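Local atomic coordinates of triggering receptor expressed on myeloid cells 1 (Mus musculus, PDB entry 1U9K), a protein that amplifies inflammatory responses in innate and adaptive immunity as a myeloid cell-surface receptor, here its extracellular V-type immunoglobulin domain, that signals through the adapter TYROBP/DAP12. Residues 32-37 with 47-52; 36-41 with 88-93. All blocks are in the same frame, centred on the assembly; numbering follows the deposited sequence.

Contact 1 of 2, residues 32-37 with 47-52; sequences QKAWQR and LVVTQR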
loop_
_atom_site.group_PDB
_atom_site.type_symbol
_atom_site.label_atom_id
_atom_site.label_comp_id
_atom_site.label_asym_id
_atom_site.label_seq_id
_atom_site.Cartn_x
_atom_site.Cartn_y
_atom_site.Cartn_z
ATOM N N GLN A 32 7.637 4.562 -9.062
ATOM C CA GLN A 32 6.489 4.885 -8.264
ATOM C C GLN A 32 5.965 3.629 -7.511
ATOM O O GLN A 32 6.033 2.473 -8.009
ATOM C CB GLN A 32 5.391 5.466 -9.174
ATOM C CG GLN A 32 4.311 6.176 -8.438
ATOM C CD GLN A 32 3.434 7.002 -9.379
ATOM O OE1 GLN A 32 3.192 6.594 -10.511
ATOM N NE2 GLN A 32 2.977 8.157 -8.917
ATOM N N LYS A 33 5.422 3.885 -6.331
ATOM C CA LYS A 33 4.776 2.862 -5.526
ATOM C C LYS A 33 3.361 3.261 -5.187
ATOM O O LYS A 33 2.995 4.428 -5.213
ATOM C CB LYS A 33 5.572 2.527 -4.268
ATOM C CG LYS A 33 6.985 1.985 -4.580
ATOM C CD LYS A 33 8.028 3.017 -4.377
ATOM C CE LYS A 33 9.441 2.520 -4.723
ATOM N NZ LYS A 33 10.331 3.631 -4.935
ATOM N N ALA A 34 2.538 2.255 -4.898
ATOM C CA ALA A 34 1.149 2.486 -4.651
ATOM C C ALA A 34 0.579 1.469 -3.690
ATOM O O ALA A 34 1.057 0.329 -3.566
ATOM C CB ALA A 34 0.379 2.470 -5.901
ATOM N N TRP A 35 -0.492 1.895 -3.041
ATOM C CA TRP A 35 -1.376 1.028 -2.267
ATOM C C TRP A 35 -2.677 0.855 -3.035
ATOM O O TRP A 35 -3.238 1.830 -3.479
ATOM C CB TRP A 35 -1.675 1.700 -0.948
ATOM C CG TRP A 35 -2.557 0.942 0.065
ATOM C CD1 TRP A 35 -3.694 1.424 0.619
ATOM C CD2 TRP A 35 -2.281 -0.303 0.726
ATOM N NE1 TRP A 35 -4.172 0.555 1.556
ATOM C CE2 TRP A 35 -3.306 -0.506 1.663
ATOM C CE3 TRP A 35 -1.237 -1.250 0.659
ATOM C CZ2 TRP A 35 -3.355 -1.606 2.478
ATOM C CZ3 TRP A 35 -1.283 -2.354 1.473
ATOM C CH2 TRP A 35 -2.339 -2.532 2.370
ATOM N N GLN A 36 -3.122 -0.388 -3.190
ATOM C CA GLN A 36 -4.290 -0.742 -3.976
ATOM C C GLN A 36 -5.259 -1.586 -3.171
ATOM O O GLN A 36 -4.860 -2.341 -2.296
ATOM C CB GLN A 36 -3.925 -1.539 -5.226
ATOM C CG GLN A 36 -2.978 -0.741 -6.192
ATOM C CD GLN A 36 -2.817 -1.454 -7.527
ATOM O OE1 GLN A 36 -2.553 -2.649 -7.536
ATOM N NE2 GLN A 36 -3.009 -0.747 -8.635
ATOM N N ARG A 37 -6.536 -1.418 -3.436
ATOM C CA ARG A 37 -7.526 -2.344 -2.978
ATOM C C ARG A 37 -7.920 -3.234 -4.165
ATOM O O ARG A 37 -7.876 -2.811 -5.328
ATOM C CB ARG A 37 -8.706 -1.596 -2.421
ATOM C CG ARG A 37 -9.770 -2.411 -1.790
ATOM C CD ARG A 37 -10.785 -1.527 -1.089
ATOM N NE ARG A 37 -11.711 -2.321 -0.311
ATOM C CZ ARG A 37 -12.702 -1.806 0.427
ATOM N NH1 ARG A 37 -12.888 -0.492 0.500
ATOM N NH2 ARG A 37 -13.481 -2.594 1.100
ATOM N N LEU A 47 -5.274 3.642 -4.425
ATOM C CA LEU A 47 -5.767 4.441 -3.339
ATOM C C LEU A 47 -4.831 5.630 -3.061
ATOM O O LEU A 47 -5.288 6.648 -2.699
ATOM C CB LEU A 47 -5.912 3.585 -2.106
ATOM C CG LEU A 47 -7.006 2.533 -2.264
ATOM C CD1 LEU A 47 -6.973 1.639 -1.094
ATOM C CD2 LEU A 47 -8.278 3.238 -2.367
ATOM N N VAL A 48 -3.518 5.435 -3.204
ATOM C CA VAL A 48 -2.532 6.455 -2.875
ATOM C C VAL A 48 -1.248 6.037 -3.557
ATOM O O VAL A 48 -0.959 4.869 -3.631
ATOM C CB VAL A 48 -2.397 6.648 -1.334
ATOM C CG1 VAL A 48 -2.017 5.364 -0.618
ATOM C CG2 VAL A 48 -1.411 7.816 -0.999
ATOM N N VAL A 49 -0.540 7.013 -4.078
ATOM C CA VAL A 49 0.707 6.792 -4.798
ATOM C C VAL A 49 1.800 7.700 -4.303
ATOM O O VAL A 49 1.505 8.750 -3.763
ATOM C CB VAL A 49 0.535 7.028 -6.309
ATOM C CG1 VAL A 49 -0.455 6.033 -6.895
ATOM C CG2 VAL A 49 0.088 8.457 -6.577
ATOM N N THR A 50 3.059 7.287 -4.447
ATOM C CA THR A 50 4.154 8.188 -4.174
ATOM C C THR A 50 4.298 9.199 -5.275
ATOM O O THR A 50 3.709 9.068 -6.359
ATOM C CB THR A 50 5.484 7.452 -3.964
ATOM O OG1 THR A 50 5.822 6.684 -5.128
ATOM C CG2 THR A 50 5.399 6.447 -2.860
ATOM N N GLN A 51 5.036 10.270 -4.981
ATOM C CA GLN A 51 5.221 11.343 -5.972
ATOM C C GLN A 51 6.684 11.541 -6.323
ATOM O O GLN A 51 7.584 11.093 -5.603
ATOM C CB GLN A 51 4.593 12.651 -5.507
ATOM C CG GLN A 51 3.029 12.690 -5.605
ATOM C CD GLN A 51 2.441 12.473 -7.033
ATOM O OE1 GLN A 51 2.995 12.928 -8.046
ATOM N NE2 GLN A 51 1.296 11.822 -7.085
ATOM N N ARG A 52 6.898 12.204 -7.461
ATOM C CA ARG A 52 8.216 12.498 -7.970
ATOM C C ARG A 52 8.900 13.521 -7.062
ATOM O O ARG A 52 8.211 14.375 -6.503
ATOM C CB ARG A 52 8.145 13.045 -9.417
ATOM C CG ARG A 52 8.379 11.930 -10.476
ATOM C CD ARG A 52 8.233 12.355 -11.950
ATOM N NE ARG A 52 8.050 11.181 -12.820
ATOM C CZ ARG A 52 6.867 10.610 -13.139
ATOM N NH1 ARG A 52 5.700 11.084 -12.668
ATOM N NH2 ARG A 52 6.837 9.531 -13.924
#
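The carboxamide of Gln-32 reaches across to the backbone of Thr-50, and its NE2 donates to Thr-50 O at 2.8 Å with an N-H...O angle of 175°. The carbonyl oxygen lies in the plane of the amide and receives the donor almost head-on. With CG anti to the backbone N (chi1 -164°) and the chain extended beyond it, Gln-32 runs past Thr-50 in the opposite direction, while NE2 also rests against Val-49 CG2. Shortening this glutamine to an alanine is likely to leave Thr-50 O without this donor and the flank of Val-49 uncovered. The neighbouring amide is met by the side chain of Thr-50: Lys-33 N donates to Thr-50 OG1 (3.1 Å), the hydroxyl standing between the backbone N and the carbonyl carbon (chi1 59°). The return bond, from Thr-50 N to Lys-33 O, is an ordinary backbone one of 3.0 Å.

These bonds prolong the C-C' hairpin of the V-set immunoglobulin fold, whose strands 32-37 and 45-49 run antiparallel. At its other end the pattern is that of a classic beta bulge: Trp-35 N donates to Val-48 O, whereas Trp-35 O accepts from Leu-47 N at 2.9 Å, so two residues stand opposite one, and Leu-47 has the helix-like psi expected of the first bulge position.

On the face turned to the second sheet, Trp-35 CB meets Val-48 CG1 at 3.7 Å, and the indole continues onto Val-78 and Met-80. Leu-47 CD1 approaches Trp-35 CD1 obliquely, also at 3.7 Å, and touches Arg-37 CB as well. On the reverse face Ala-34 CB packs on Val-49 CG1 at 3.8 Å.

Contact 2 of 2, residues 36-41 with 88-93; sequences QRLPDG and SGLYRC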
loop_
_atom_site.group_PDB
_atom_site.type_symbol
_atom_site.label_atom_id
_atom_site.label_comp_id
_atom_site.label_asym_id
_atom_site.label_seq_id
_atom_site.Cartn_x
_atom_site.Cartn_y
_atom_site.Cartn_z
ATOM N N GLN A 36 -3.122 -0.388 -3.190
ATOM C CA GLN A 36 -4.290 -0.742 -3.976
ATOM C C GLN A 36 -5.259 -1.586 -3.171
ATOM O O GLN A 36 -4.860 -2.341 -2.296
ATOM C CB GLN A 36 -3.925 -1.539 -5.226
ATOM C CG GLN A 36 -2.978 -0.741 -6.192
ATOM C CD GLN A 36 -2.817 -1.454 -7.527
ATOM O OE1 GLN A 36 -2.553 -2.649 -7.536
ATOM N NE2 GLN A 36 -3.009 -0.747 -8.635
ATOM N N ARG A 37 -6.536 -1.418 -3.436
ATOM C CA ARG A 37 -7.526 -2.344 -2.978
ATOM C C ARG A 37 -7.920 -3.234 -4.165
ATOM O O ARG A 37 -7.876 -2.811 -5.328
ATOM C CB ARG A 37 -8.706 -1.596 -2.421
ATOM C CG ARG A 37 -9.770 -2.411 -1.790
ATOM C CD ARG A 37 -10.785 -1.527 -1.089
ATOM N NE ARG A 37 -11.711 -2.321 -0.311
ATOM C CZ ARG A 37 -12.702 -1.806 0.427
ATOM N NH1 ARG A 37 -12.888 -0.492 0.500
ATOM N NH2 ARG A 37 -13.481 -2.594 1.100
ATOM N N LEU A 38 -8.253 -4.468 -3.854
ATOM C CA LEU A 38 -8.594 -5.453 -4.883
ATOM C C LEU A 38 -10.012 -5.948 -4.692
ATOM O O LEU A 38 -10.225 -7.028 -4.145
ATOM C CB LEU A 38 -7.615 -6.618 -4.838
ATOM C CG LEU A 38 -6.125 -6.292 -4.987
ATOM C CD1 LEU A 38 -5.148 -7.484 -4.700
ATOM C CD2 LEU A 38 -5.840 -5.739 -6.316
ATOM N N PRO A 39 -11.008 -5.195 -5.172
ATOM C CA PRO A 39 -12.376 -5.685 -5.129
ATOM C C PRO A 39 -12.536 -6.907 -6.040
ATOM O O PRO A 39 -11.937 -6.994 -7.118
ATOM C CB PRO A 39 -13.196 -4.449 -5.498
ATOM C CG PRO A 39 -12.291 -3.649 -6.375
ATOM C CD PRO A 39 -10.892 -3.972 -5.932
ATOM N N ASP A 40 -13.332 -7.820 -5.564
ATOM C CA ASP A 40 -13.671 -9.040 -6.268
ATOM C C ASP A 40 -14.301 -8.749 -7.595
ATOM O O ASP A 40 -15.332 -8.115 -7.644
ATOM C CB ASP A 40 -14.629 -9.845 -5.398
ATOM C CG ASP A 40 -14.925 -11.198 -5.957
ATOM O OD1 ASP A 40 -14.059 -11.725 -6.686
ATOM O OD2 ASP A 40 -15.986 -11.808 -5.697
ATOM N N GLY A 41 -13.663 -9.221 -8.671
ATOM C CA GLY A 41 -14.252 -9.228 -9.996
ATOM C C GLY A 41 -14.185 -7.863 -10.658
ATOM O O GLY A 41 -14.911 -7.620 -11.610
ATOM N N SER A 88 -12.896 -3.491 5.194
ATOM C CA SER A 88 -12.561 -4.884 5.055
ATOM C C SER A 88 -12.433 -5.281 3.556
ATOM O O SER A 88 -13.289 -4.952 2.746
ATOM C CB SER A 88 -13.572 -5.764 5.736
ATOM O OG SER A 88 -13.649 -5.507 7.130
ATOM N N GLY A 89 -11.341 -5.980 3.224
ATOM C CA GLY A 89 -11.059 -6.358 1.849
ATOM C C GLY A 89 -9.641 -6.773 1.625
ATOM O O GLY A 89 -8.880 -6.865 2.596
ATOM N N LEU A 90 -9.280 -7.016 0.362
ATOM C CA LEU A 90 -7.935 -7.447 0.001
ATOM C C LEU A 90 -7.214 -6.200 -0.563
ATOM O O LEU A 90 -7.781 -5.459 -1.386
ATOM C CB LEU A 90 -8.011 -8.577 -1.020
ATOM C CG LEU A 90 -6.686 -9.205 -1.368
ATOM C CD1 LEU A 90 -6.122 -9.876 -0.184
ATOM C CD2 LEU A 90 -6.897 -10.212 -2.557
ATOM N N TYR A 91 -5.973 -5.982 -0.134
ATOM C CA TYR A 91 -5.168 -4.835 -0.518
ATOM C C TYR A 91 -3.768 -5.297 -0.838
ATOM O O TYR A 91 -3.376 -6.371 -0.458
ATOM C CB TYR A 91 -5.034 -3.847 0.635
ATOM C CG TYR A 91 -6.288 -3.193 1.080
ATOM C CD1 TYR A 91 -7.084 -3.763 2.080
ATOM C CD2 TYR A 91 -6.679 -1.945 0.561
ATOM C CE1 TYR A 91 -8.249 -3.147 2.508
ATOM C CE2 TYR A 91 -7.875 -1.332 0.983
ATOM C CZ TYR A 91 -8.642 -1.934 1.922
ATOM O OH TYR A 91 -9.810 -1.362 2.376
ATOM N N ARG A 92 -3.013 -4.484 -1.550
ATOM C CA ARG A 92 -1.617 -4.765 -1.730
ATOM C C ARG A 92 -0.850 -3.499 -1.948
ATOM O O ARG A 92 -1.396 -2.500 -2.402
ATOM C CB ARG A 92 -1.401 -5.674 -2.933
ATOM C CG ARG A 92 -2.009 -5.150 -4.176
ATOM C CD ARG A 92 -1.858 -6.034 -5.364
ATOM N NE ARG A 92 -2.203 -5.320 -6.595
ATOM C CZ ARG A 92 -2.430 -5.937 -7.757
ATOM N NH1 ARG A 92 -2.328 -7.215 -7.848
ATOM N NH2 ARG A 92 -2.735 -5.265 -8.842
ATOM N N CYS A 93 0.439 -3.560 -1.658
ATOM C CA CYS A 93 1.428 -2.563 -2.083
ATOM C C CYS A 93 2.063 -3.044 -3.392
ATOM O O CYS A 93 2.358 -4.244 -3.555
ATOM C CB CYS A 93 2.632 -2.506 -1.128
ATOM S SG CYS A 93 2.334 -2.089 0.575
HETATM O O HOH W 1 -11.289 -7.116 -1.605
#
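Gln-36 OE1 accepts two hydrogen bonds from Arg-92, from NE and from NH2, each 2.9 Å long. Both donors lie in the carbonyl plane, and the amide and guanidinium planes are only 15° apart, so the two groups form one nearly flat unit. Gln-36 NE2 is satisfied by Thr-46 OG1. Leu-38 CD2 sits over the centre of the guanidinium, 3.6 Å above its plane.

The backbone amides are paired as well: Gln-36 N donates to Arg-92 O at 2.8 Å, Arg-92 N returns to Gln-36 O, and Leu-38 N reaches Leu-90 O at 2.7 Å. Beyond this a water takes over, accepting from Leu-90 N and donating to Leu-38 O.

The extended Arg-37 chain crosses the Tyr-91 ring, Arg-37 CB lying 3.5 Å from Tyr-91 CE2. Arg-37 NH2 has its stronger partner in Thr-86 O and only a weak bond to Ser-88 O; Tyr-91 OH, over one guanidinium face, is instead hydrogen-bonded to Asp-87 O.

This is the antiparallel C-F pairing of the V-set immunoglobulin fold: strand 32-37 is flanked by strand 89-96, which bonds in turn to strand 103-113, while Cys-93 carries the intersheet disulfide to Cys-21.

How the contacts relate
Leaving strand 17-22, which carries Cys-21, the chain enters strand 32-37, where both contacts begin. Contact 1 closes a short loop, with nine residues between its segments, as a hairpin to strand 45-49. The chain then builds strands 58-62, 65-70 and 75-80 of the other sheet before contact 2 closes the far longer loop onto strand 89-96. The loops cross rather than nest: contact 1 starts earlier and ends earlier, and the two share Gln-36 and Arg-37. Strand 32-37 is thus bonded along both edges. Trp-35, of contact 1, reaches contact 2 in the core, its CE3 lying 3.7 Å from Cys-93 SG, the tryptophan-on-disulfide packing familiar in immunoglobulin domains.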